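Local atomic coordinates of kojibiose phosphorylase (Gut metagenome, PDB entry 6W0P), a protein that belongs to glycoside hydrolase family 65 and joins an N-terminal beta-sandwich domain to a mainly helical central catalytic domain. Residues 56-61 with 89-94; 153-158 with 247-252; 169-174 with 215-220. All blocks are in the same frame, centred on the assembly; numbering follows the deposited sequence.

All three contacts lie in the family's N-terminal domain. Contact 2 pairs two strands of the large antiparallel sheet, and contact 3 spans the gap from a neighbouring strand of that sheet to strand 165-174 in the facing one; their centres are about 8 Å apart. Contact 1, where segment 89-94 meets the edge strand of a small sheet, lies about 13 Å from contact 2 and about 15 Å from contact 3, centre to centre. Arg249 of contact 2 reaches one segment of each of the other two: its NH1 lies 2.8 Å from His172 O of contact 3, and its NH2 lies 2.9 Å from Lys93 O of contact 1, both probable hydrogen bonds.

Contact 1: residues 56-61 with 89-94; sequences IGTYFN and VNFFKI
Thr58 meets Val89 and Phe91 through its methyl because its first torsion (chi1 -51°) turns CG2 to the side opposite the backbone N and leaves OG1 beside that nitrogen. CG2 packs 3.2 Å from Val89 O and reaches the ring of Phe91 obliquely, 3.5 Å from CE2. Phe91 itself holds CG between its backbone N and carbonyl carbon (chi1 52°), which carries the ring toward Thr58 and Phe60. A water fills the angle between the two residues: it lies 2.8 Å from Thr58 OG1 and accepts a hydrogen bond from Phe91 N at 3.0 Å, while sitting over the centre of one face of the Phe91 ring. The segments share no direct hydrogen bond, so this water supplies the polar link between them. Phe60 extends the apolar part. Its CE2 comes to 4.2 Å from Val89 CG1, which lies at the ring edge near the ring plane, and its CZ approaches Phe91 CE2 at 4.3 Å. At the other end, Ile56 CG2 rests 3.6 Å from Asn90 ND2, the two side chains crossing nearly at a right angle. The amide is held by an Asx turn, in which Asn90 OD1 accepts from Phe92 N at 3.2 Å. Around the contact, strand 58-60 is an outer strand of a three-stranded antiparallel sheet and pairs with strand 40-42. Asn90 makes a backbone hydrogen bond with Asp174 of strand 165-174, and Phe60, Val89 and Phe91 all pack on Asn253 of strand 245-256.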
loop_
_atom_site.group_PDB
_atom_site.type_symbol
_atom_site.label_atom_id
_atom_site.label_comp_id
_atom_site.label_asym_id
_atom_site.label_seq_id
_atom_site.Cartn_x
_atom_site.Cartn_y
_atom_site.Cartn_z
ATOM N N ILE A 56 14.400 26.856 -6.167
ATOM C CA ILE A 56 15.704 27.192 -5.532
ATOM C C ILE A 56 16.195 25.936 -4.811
ATOM O O ILE A 56 15.423 25.330 -4.018
ATOM C CB ILE A 56 15.603 28.391 -4.579
ATOM C CG1 ILE A 56 15.208 29.668 -5.329
ATOM C CG2 ILE A 56 16.916 28.547 -3.845
ATOM C CD1 ILE A 56 14.973 30.871 -4.440
ATOM N N GLY A 57 17.439 25.566 -5.070
ATOM C CA GLY A 57 17.943 24.227 -4.725
ATOM C C GLY A 57 19.445 24.261 -4.587
ATOM O O GLY A 57 20.111 24.463 -5.621
ATOM N N THR A 58 19.910 24.181 -3.341
ATOM C CA THR A 58 21.329 24.051 -2.944
ATOM C C THR A 58 21.426 22.798 -2.075
ATOM O O THR A 58 20.712 22.754 -1.058
ATOM C CB THR A 58 21.839 25.302 -2.212
ATOM O OG1 THR A 58 21.533 26.464 -2.990
ATOM C CG2 THR A 58 23.327 25.234 -1.936
ATOM N N TYR A 59 22.236 21.811 -2.453
ATOM C CA TYR A 59 22.322 20.556 -1.675
ATOM C C TYR A 59 23.767 20.210 -1.406
ATOM O O TYR A 59 24.623 20.565 -2.208
ATOM C CB TYR A 59 21.611 19.433 -2.412
ATOM C CG TYR A 59 20.343 19.876 -3.096
ATOM C CD1 TYR A 59 19.152 19.986 -2.389
ATOM C CD2 TYR A 59 20.333 20.190 -4.445
ATOM C CE1 TYR A 59 17.979 20.357 -3.022
ATOM C CE2 TYR A 59 19.167 20.578 -5.089
ATOM C CZ TYR A 59 17.985 20.657 -4.371
ATOM O OH TYR A 59 16.835 21.021 -4.994
ATOM N N PHE A 60 23.969 19.495 -0.310
ATOM C CA PHE A 60 25.252 18.916 0.134
ATOM C C PHE A 60 25.061 17.411 0.253
ATOM O O PHE A 60 24.115 16.995 0.937
ATOM C CB PHE A 60 25.687 19.547 1.455
ATOM C CG PHE A 60 25.927 21.034 1.356
ATOM C CD1 PHE A 60 27.182 21.526 1.015
ATOM C CD2 PHE A 60 24.888 21.934 1.558
ATOM C CE1 PHE A 60 27.403 22.895 0.900
ATOM C CE2 PHE A 60 25.108 23.301 1.449
ATOM C CZ PHE A 60 26.367 23.782 1.131
ATOM N N ASN A 61 25.920 16.639 -0.417
ATOM C CA ASN A 61 25.823 15.160 -0.474
ATOM C C ASN A 61 25.848 14.646 0.970
ATOM O O ASN A 61 26.861 14.903 1.657
ATOM C CB ASN A 61 26.946 14.611 -1.354
ATOM C CG ASN A 61 26.639 13.283 -2.013
ATOM O OD1 ASN A 61 26.235 12.330 -1.344
ATOM N ND2 ASN A 61 26.861 13.212 -3.317
ATOM N N VAL A 89 21.620 26.108 2.568
ATOM C CA VAL A 89 21.870 27.569 2.497
ATOM C C VAL A 89 21.937 27.999 1.029
ATOM O O VAL A 89 22.778 27.485 0.274
ATOM C CB VAL A 89 23.119 27.950 3.312
ATOM C CG1 VAL A 89 24.368 27.184 2.877
ATOM C CG2 VAL A 89 23.353 29.455 3.302
ATOM N N ASN A 90 21.062 28.922 0.640
ATOM C CA ASN A 90 21.170 29.648 -0.655
ATOM C C ASN A 90 22.270 30.715 -0.519
ATOM O O ASN A 90 22.011 31.721 0.167
ATOM C CB ASN A 90 19.824 30.272 -1.040
ATOM C CG ASN A 90 19.892 31.053 -2.336
ATOM O OD1 ASN A 90 20.975 31.265 -2.879
ATOM N ND2 ASN A 90 18.735 31.458 -2.845
ATOM N N PHE A 91 23.465 30.481 -1.080
ATOM C CA PHE A 91 24.660 31.355 -0.890
ATOM C C PHE A 91 24.927 32.176 -2.153
ATOM O O PHE A 91 25.956 32.844 -2.215
ATOM C CB PHE A 91 25.883 30.537 -0.478
ATOM C CG PHE A 91 26.213 29.358 -1.357
ATOM C CD1 PHE A 91 26.748 29.538 -2.627
ATOM C CD2 PHE A 91 26.023 28.061 -0.898
ATOM C CE1 PHE A 91 27.041 28.450 -3.429
ATOM C CE2 PHE A 91 26.338 26.974 -1.695
ATOM C CZ PHE A 91 26.853 27.168 -2.954
ATOM N N PHE A 92 24.028 32.118 -3.137
ATOM C CA PHE A 92 24.122 32.911 -4.392
ATOM C C PHE A 92 23.061 34.012 -4.394
ATOM O O PHE A 92 23.090 34.876 -5.296
ATOM C CB PHE A 92 23.971 32.001 -5.614
ATOM C CG PHE A 92 25.181 31.165 -5.975
ATOM C CD1 PHE A 92 26.471 31.668 -5.869
ATOM C CD2 PHE A 92 25.022 29.894 -6.503
ATOM C CE1 PHE A 92 27.564 30.901 -6.244
ATOM C CE2 PHE A 92 26.114 29.136 -6.887
ATOM C CZ PHE A 92 27.384 29.639 -6.754
ATOM N N LYS A 93 22.175 33.999 -3.396
ATOM C CA LYS A 93 21.028 34.934 -3.306
ATOM C C LYS A 93 21.513 36.386 -3.256
ATOM O O LYS A 93 22.389 36.721 -2.439
ATOM C CB LYS A 93 20.161 34.660 -2.080
ATOM C CG LYS A 93 18.907 35.521 -2.034
ATOM C CD LYS A 93 17.917 35.050 -1.014
ATOM C CE LYS A 93 16.844 36.090 -0.752
ATOM N NZ LYS A 93 15.952 35.685 0.353
ATOM N N ILE A 94 20.955 37.218 -4.125
ATOM C CA ILE A 94 21.168 38.694 -4.082
ATOM C C ILE A 94 19.811 39.392 -4.105
ATOM O O ILE A 94 18.781 38.736 -4.407
ATOM C CB ILE A 94 22.065 39.177 -5.242
ATOM C CG1 ILE A 94 21.342 39.093 -6.588
ATOM C CG2 ILE A 94 23.375 38.406 -5.256
ATOM C CD1 ILE A 94 22.177 39.536 -7.770
HETATM O O HOH W 1 23.514 28.474 -3.294
#

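Contact 2: residues 153-158 with 247-252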
loop_
_atom_site.group_PDB
_atom_site.type_symbol
_atom_site.label_atom_id
_atom_site.label_comp_id
_atom_site.label_asym_id
_atom_site.label_seq_id
_atom_site.Cartn_x
_atom_site.Cartn_y
_atom_site.Cartn_z
ATOM N N ALA A 153 32.657 28.079 -3.174
ATOM C CA ALA A 153 31.830 28.572 -4.303
ATOM C C ALA A 153 32.175 30.041 -4.538
ATOM O O ALA A 153 32.480 30.752 -3.564
ATOM C CB ALA A 153 30.356 28.418 -3.996
ATOM N N TYR A 154 32.096 30.497 -5.774
ATOM C CA TYR A 154 32.462 31.876 -6.153
ATOM C C TYR A 154 31.347 32.479 -6.998
ATOM O O TYR A 154 30.720 31.771 -7.839
ATOM C CB TYR A 154 33.785 31.858 -6.913
ATOM C CG TYR A 154 34.825 30.999 -6.240
ATOM C CD1 TYR A 154 35.272 31.300 -4.966
ATOM C CD2 TYR A 154 35.354 29.881 -6.871
ATOM C CE1 TYR A 154 36.217 30.511 -4.338
ATOM C CE2 TYR A 154 36.304 29.087 -6.255
ATOM C CZ TYR A 154 36.760 29.415 -4.994
ATOM O OH TYR A 154 37.677 28.613 -4.379
ATOM N N GLN A 155 31.146 33.779 -6.826
ATOM C CA GLN A 155 30.133 34.543 -7.579
ATOM C C GLN A 155 30.744 35.888 -7.920
ATOM O O GLN A 155 31.395 36.470 -7.053
ATOM C CB GLN A 155 28.864 34.728 -6.753
ATOM C CG GLN A 155 27.733 35.406 -7.507
ATOM C CD GLN A 155 26.551 35.596 -6.593
ATOM O OE1 GLN A 155 26.690 36.093 -5.475
ATOM N NE2 GLN A 155 25.383 35.169 -7.056
ATOM N N MET A 156 30.539 36.335 -9.143
ATOM C CA MET A 156 30.979 37.653 -9.615
ATOM C C MET A 156 29.761 38.327 -10.237
ATOM O O MET A 156 29.032 37.663 -10.992
ATOM C CB MET A 156 32.115 37.544 -10.631
ATOM C CG MET A 156 32.730 38.877 -10.985
ATOM S SD MET A 156 34.215 38.725 -12.005
ATOM C CE MET A 156 33.610 37.932 -13.503
ATOM N N ILE A 157 29.539 39.582 -9.850
ATOM C CA ILE A 157 28.422 40.442 -10.315
ATOM C C ILE A 157 29.039 41.740 -10.839
ATOM O O ILE A 157 29.743 42.422 -10.062
ATOM C CB ILE A 157 27.418 40.700 -9.176
ATOM C CG1 ILE A 157 26.982 39.405 -8.491
ATOM C CG2 ILE A 157 26.228 41.481 -9.702
ATOM C CD1 ILE A 157 26.351 39.611 -7.134
ATOM N N SER A 158 28.782 42.048 -12.108
ATOM C CA SER A 158 29.156 43.322 -12.759
ATOM C C SER A 158 27.903 44.097 -13.211
ATOM O O SER A 158 26.913 43.480 -13.645
ATOM C CB SER A 158 30.068 43.068 -13.897
ATOM O OG SER A 158 29.322 42.737 -15.040
ATOM N N ILE A 247 31.865 43.164 -8.394
ATOM C CA ILE A 247 32.191 42.651 -7.037
ATOM C C ILE A 247 32.319 41.125 -7.148
ATOM O O ILE A 247 31.578 40.528 -7.957
ATOM C CB ILE A 247 31.115 43.106 -6.034
ATOM C CG1 ILE A 247 31.415 42.647 -4.609
ATOM C CG2 ILE A 247 29.729 42.677 -6.465
ATOM C CD1 ILE A 247 30.502 43.290 -3.569
ATOM N N THR A 248 33.239 40.524 -6.389
ATOM C CA THR A 248 33.395 39.051 -6.293
ATOM C C THR A 248 32.995 38.598 -4.891
ATOM O O THR A 248 33.541 39.151 -3.926
ATOM C CB THR A 248 34.825 38.633 -6.633
ATOM O OG1 THR A 248 35.060 39.190 -7.922
ATOM C CG2 THR A 248 35.019 37.134 -6.621
ATOM N N ARG A 249 32.056 37.658 -4.807
ATOM C CA ARG A 249 31.687 36.947 -3.563
ATOM C C ARG A 249 32.408 35.593 -3.494
ATOM O O ARG A 249 32.216 34.763 -4.422
ATOM C CB ARG A 249 30.179 36.708 -3.508
ATOM C CG ARG A 249 29.707 36.327 -2.119
ATOM C CD ARG A 249 28.556 35.355 -2.128
ATOM N NE ARG A 249 27.388 35.843 -2.854
ATOM C CZ ARG A 249 26.173 35.958 -2.346
ATOM N NH1 ARG A 249 25.957 35.677 -1.078
ATOM N NH2 ARG A 249 25.159 36.331 -3.110
ATOM N N TYR A 250 33.176 35.388 -2.419
ATOM C CA TYR A 250 33.780 34.096 -2.013
ATOM C C TYR A 250 32.888 33.465 -0.946
ATOM O O TYR A 250 32.522 34.165 0.031
ATOM C CB TYR A 250 35.198 34.315 -1.494
ATOM C CG TYR A 250 36.085 35.018 -2.487
ATOM C CD1 TYR A 250 36.109 36.397 -2.551
ATOM C CD2 TYR A 250 36.874 34.315 -3.390
ATOM C CE1 TYR A 250 36.916 37.067 -3.459
ATOM C CE2 TYR A 250 37.670 34.973 -4.324
ATOM C CZ TYR A 250 37.699 36.359 -4.353
ATOM O OH TYR A 250 38.477 37.071 -5.218
ATOM N N VAL A 251 32.525 32.200 -1.142
ATOM C CA VAL A 251 31.729 31.402 -0.165
ATOM C C VAL A 251 32.527 30.152 0.241
ATOM O O VAL A 251 33.171 29.569 -0.620
ATOM C CB VAL A 251 30.355 31.041 -0.760
ATOM C CG1 VAL A 251 29.488 30.264 0.218
ATOM C CG2 VAL A 251 29.625 32.280 -1.252
ATOM N N THR A 252 32.498 29.799 1.528
ATOM C CA THR A 252 32.975 28.509 2.082
ATOM C C THR A 252 31.861 27.925 2.957
ATOM O O THR A 252 31.303 28.656 3.758
ATOM C CB THR A 252 34.319 28.663 2.796
ATOM O OG1 THR A 252 35.280 29.034 1.806
ATOM C CG2 THR A 252 34.753 27.391 3.486
#
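Gln155 and Arg249 lie side by side on one face of the sheet and point the same way, joined by a forked pair of hydrogen bonds. Both end on Gln155 OE1, one from Arg249 NE at 2.7 Å and one from Arg249 NH2 at 2.8 Å. The oxygen lies at the guanidinium edge, in its plane. Seen from the amide, NH2 is in the carbonyl plane on a lone pair, whereas NE is tilted out of it, as the 42° between amide and guanidinium planes would suggest. The glutamine chain runs extended to its amide; the arginine bends at chi2 and chi3 (-58°), which brings its NE-NH2 side against OE1. On the same face, Ala153 CB packs 4.2 Å from Val251 CB, and Ile157 CB packs 4.1 Å from Ile247 CG2. The other face carries Tyr154 and Tyr250, their ring planes steeply inclined and Tyr154 CD1 3.8 Å from Tyr250 CD2, and Met156, whose CG lies 3.9 Å from Thr248 OG1. What sets these pairs opposite one another is a regular antiparallel ladder: Ala153-Val251, Gln155-Arg249 and Ile157-Ile247 are hydrogen-bonded pairs, alternating with the non-hydrogen-bonded Tyr154-Tyr250 and Met156-Thr248. The strand axes approach to 4.5 Å, with 165° between their N-to-C directions. Farther out, Gln155 NE2 bonds to Phe92 O, tying the amide to loop 89-94. Arg249 NH2 bonds to Lys93 O and NH1 to His172 O, fixing the guanidinium. Strands 135-145 and 210-217 continue the sheet beyond the two strands, and helix 282-300 covers the tyrosine face through Phe282 and Leu285.

Contact 3: residues 169-174 with 215-220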
loop_
_atom_site.group_PDB
_atom_site.type_symbol
_atom_site.label_atom_id
_atom_site.label_comp_id
_atom_site.label_asym_id
_atom_site.label_seq_id
_atom_site.Cartn_x
_atom_site.Cartn_y
_atom_site.Cartn_z
ATOM N N LEU A 169 22.799 46.806 -3.909
ATOM C CA LEU A 169 23.061 45.357 -4.048
ATOM C C LEU A 169 23.120 44.768 -2.647
ATOM O O LEU A 169 23.830 45.365 -1.801
ATOM C CB LEU A 169 24.376 45.162 -4.800
ATOM C CG LEU A 169 24.936 43.743 -4.828
ATOM C CD1 LEU A 169 24.063 42.800 -5.644
ATOM C CD2 LEU A 169 26.334 43.766 -5.381
ATOM N N GLU A 170 22.342 43.709 -2.406
ATOM C CA GLU A 170 22.378 42.891 -1.167
ATOM C C GLU A 170 22.917 41.496 -1.531
ATOM O O GLU A 170 22.355 40.893 -2.439
ATOM C CB GLU A 170 20.986 42.782 -0.544
ATOM C CG GLU A 170 20.362 44.119 -0.170
ATOM C CD GLU A 170 18.963 44.055 0.439
ATOM O OE1 GLU A 170 18.398 42.943 0.550
ATOM O OE2 GLU A 170 18.427 45.118 0.786
ATOM N N LEU A 171 23.967 41.032 -0.854
ATOM C CA LEU A 171 24.419 39.623 -0.882
ATOM C C LEU A 171 23.880 38.907 0.363
ATOM O O LEU A 171 24.140 39.383 1.496
ATOM C CB LEU A 171 25.950 39.544 -0.943
ATOM C CG LEU A 171 26.648 40.351 -2.035
ATOM C CD1 LEU A 171 28.113 39.965 -2.091
ATOM C CD2 LEU A 171 25.993 40.152 -3.391
ATOM N N HIS A 172 23.189 37.783 0.144
ATOM C CA HIS A 172 22.547 36.969 1.207
ATOM C C HIS A 172 23.211 35.588 1.315
ATOM O O HIS A 172 23.542 34.991 0.264
ATOM C CB HIS A 172 21.057 36.811 0.917
ATOM C CG HIS A 172 20.260 38.070 0.909
ATOM N ND1 HIS A 172 19.011 38.146 1.499
ATOM C CD2 HIS A 172 20.486 39.275 0.350
ATOM C CE1 HIS A 172 18.510 39.347 1.308
ATOM N NE2 HIS A 172 19.397 40.058 0.613
ATOM N N LEU A 173 23.382 35.098 2.544
ATOM C CA LEU A 173 23.334 33.654 2.873
ATOM C C LEU A 173 21.994 33.409 3.566
ATOM O O LEU A 173 21.769 34.011 4.635
ATOM C CB LEU A 173 24.499 33.257 3.783
ATOM C CG LEU A 173 25.878 33.738 3.347
ATOM C CD1 LEU A 173 26.909 33.325 4.377
ATOM C CD2 LEU A 173 26.249 33.198 1.969
ATOM N N ASP A 174 21.134 32.603 2.948
ATOM C CA ASP A 174 19.720 32.395 3.343
ATOM C C ASP A 174 19.537 30.927 3.705
ATOM O O ASP A 174 19.555 30.098 2.773
ATOM C CB ASP A 174 18.761 32.791 2.210
ATOM C CG ASP A 174 17.308 32.478 2.525
ATOM O OD1 ASP A 174 17.058 32.091 3.681
ATOM O OD2 ASP A 174 16.430 32.627 1.623
ATOM N N MET A 215 30.871 34.067 3.908
ATOM C CA MET A 215 31.231 34.816 2.688
ATOM C C MET A 215 32.031 36.069 3.049
ATOM O O MET A 215 32.017 36.502 4.203
ATOM C CB MET A 215 29.995 35.207 1.885
ATOM C CG MET A 215 29.088 36.161 2.588
ATOM S SD MET A 215 27.850 36.719 1.415
ATOM C CE MET A 215 26.681 37.544 2.496
ATOM N N ARG A 216 32.741 36.569 2.053
ATOM C CA ARG A 216 33.452 37.863 2.063
ATOM C C ARG A 216 33.634 38.266 0.602
ATOM O O ARG A 216 33.452 37.380 -0.268
ATOM C CB ARG A 216 34.814 37.726 2.740
ATOM C CG ARG A 216 35.821 36.977 1.888
ATOM C CD ARG A 216 37.048 36.634 2.686
ATOM N NE ARG A 216 37.980 37.745 2.776
ATOM C CZ ARG A 216 38.471 38.223 3.912
ATOM N NH1 ARG A 216 38.069 37.733 5.079
ATOM N NH2 ARG A 216 39.335 39.226 3.887
ATOM N N THR A 217 34.026 39.516 0.352
ATOM C CA THR A 217 33.994 40.138 -1.000
ATOM C C THR A 217 35.263 40.979 -1.149
ATOM O O THR A 217 36.047 41.022 -0.186
ATOM C CB THR A 217 32.683 40.911 -1.239
ATOM O OG1 THR A 217 32.721 42.175 -0.571
ATOM C CG2 THR A 217 31.453 40.159 -0.775
ATOM N N ASN A 218 35.460 41.553 -2.334
ATOM C CA ASN A 218 36.581 42.474 -2.657
ATOM C C ASN A 218 36.062 43.922 -2.546
ATOM O O ASN A 218 36.512 44.783 -3.280
ATOM C CB ASN A 218 37.194 42.127 -4.028
ATOM C CG ASN A 218 36.193 42.205 -5.169
ATOM O OD1 ASN A 218 35.006 42.406 -4.927
ATOM N ND2 ASN A 218 36.636 42.038 -6.410
ATOM N N LEU A 219 35.124 44.199 -1.662
ATOM C CA LEU A 219 34.609 45.575 -1.484
ATOM C C LEU A 219 34.012 45.693 -0.081
ATOM O O LEU A 219 33.137 44.856 0.286
ATOM C CB LEU A 219 33.580 45.867 -2.585
ATOM C CG LEU A 219 33.054 47.306 -2.643
ATOM C CD1 LEU A 219 34.148 48.292 -3.031
ATOM C CD2 LEU A 219 31.894 47.421 -3.618
ATOM N N LYS A 220 34.485 46.680 0.684
ATOM C CA LYS A 220 33.865 47.084 1.975
ATOM C C LYS A 220 32.375 47.372 1.727
ATOM O O LYS A 220 32.067 48.137 0.796
ATOM C CB LYS A 220 34.568 48.310 2.575
ATOM C CG LYS A 220 34.070 48.719 3.956
ATOM C CD LYS A 220 34.384 47.716 5.056
ATOM C CE LYS A 220 33.584 47.975 6.317
ATOM N NZ LYS A 220 34.040 47.121 7.436
#
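Leu173 and Met215 are the residues nearest in register, with CA atoms 8.0 Å apart, too far for strand pairing. The short strand axes approach to 9.2 Å and run nearly antiparallel at 162°, without any hydrogen bond between the segments. This is the spacing of two facing layers in a beta sandwich: strand 165-174 belongs to the five-stranded sheet and strand 210-217 to the large one. Met215 bridges the gap. With CG between its backbone N and carbonyl carbon (chi1 65°) and the rest extended, its side chain slides past Leu173 in the opposite direction. SD lies 3.9 Å from Leu173 CD2, and the CE methyl goes on to Leu171, 4.0 Å from CB and 3.3 Å from the main-chain O. Beside it, Leu171 CD1 and Thr217 CG2 meet tip to tip at 3.6 Å. Thr217 turns its hydroxyl to another partner, the OH of Tyr235 on strand 230-239. His172 points away from strand 210-217, and its NE2 donates to Glu170 OE1 at 3.1 Å on the far face. Between 169-174 and 215-220 the contact is therefore apolar, held by dispersion, while polar links between the sheets run beside it through Thr217-Tyr235 and Arg249-His172.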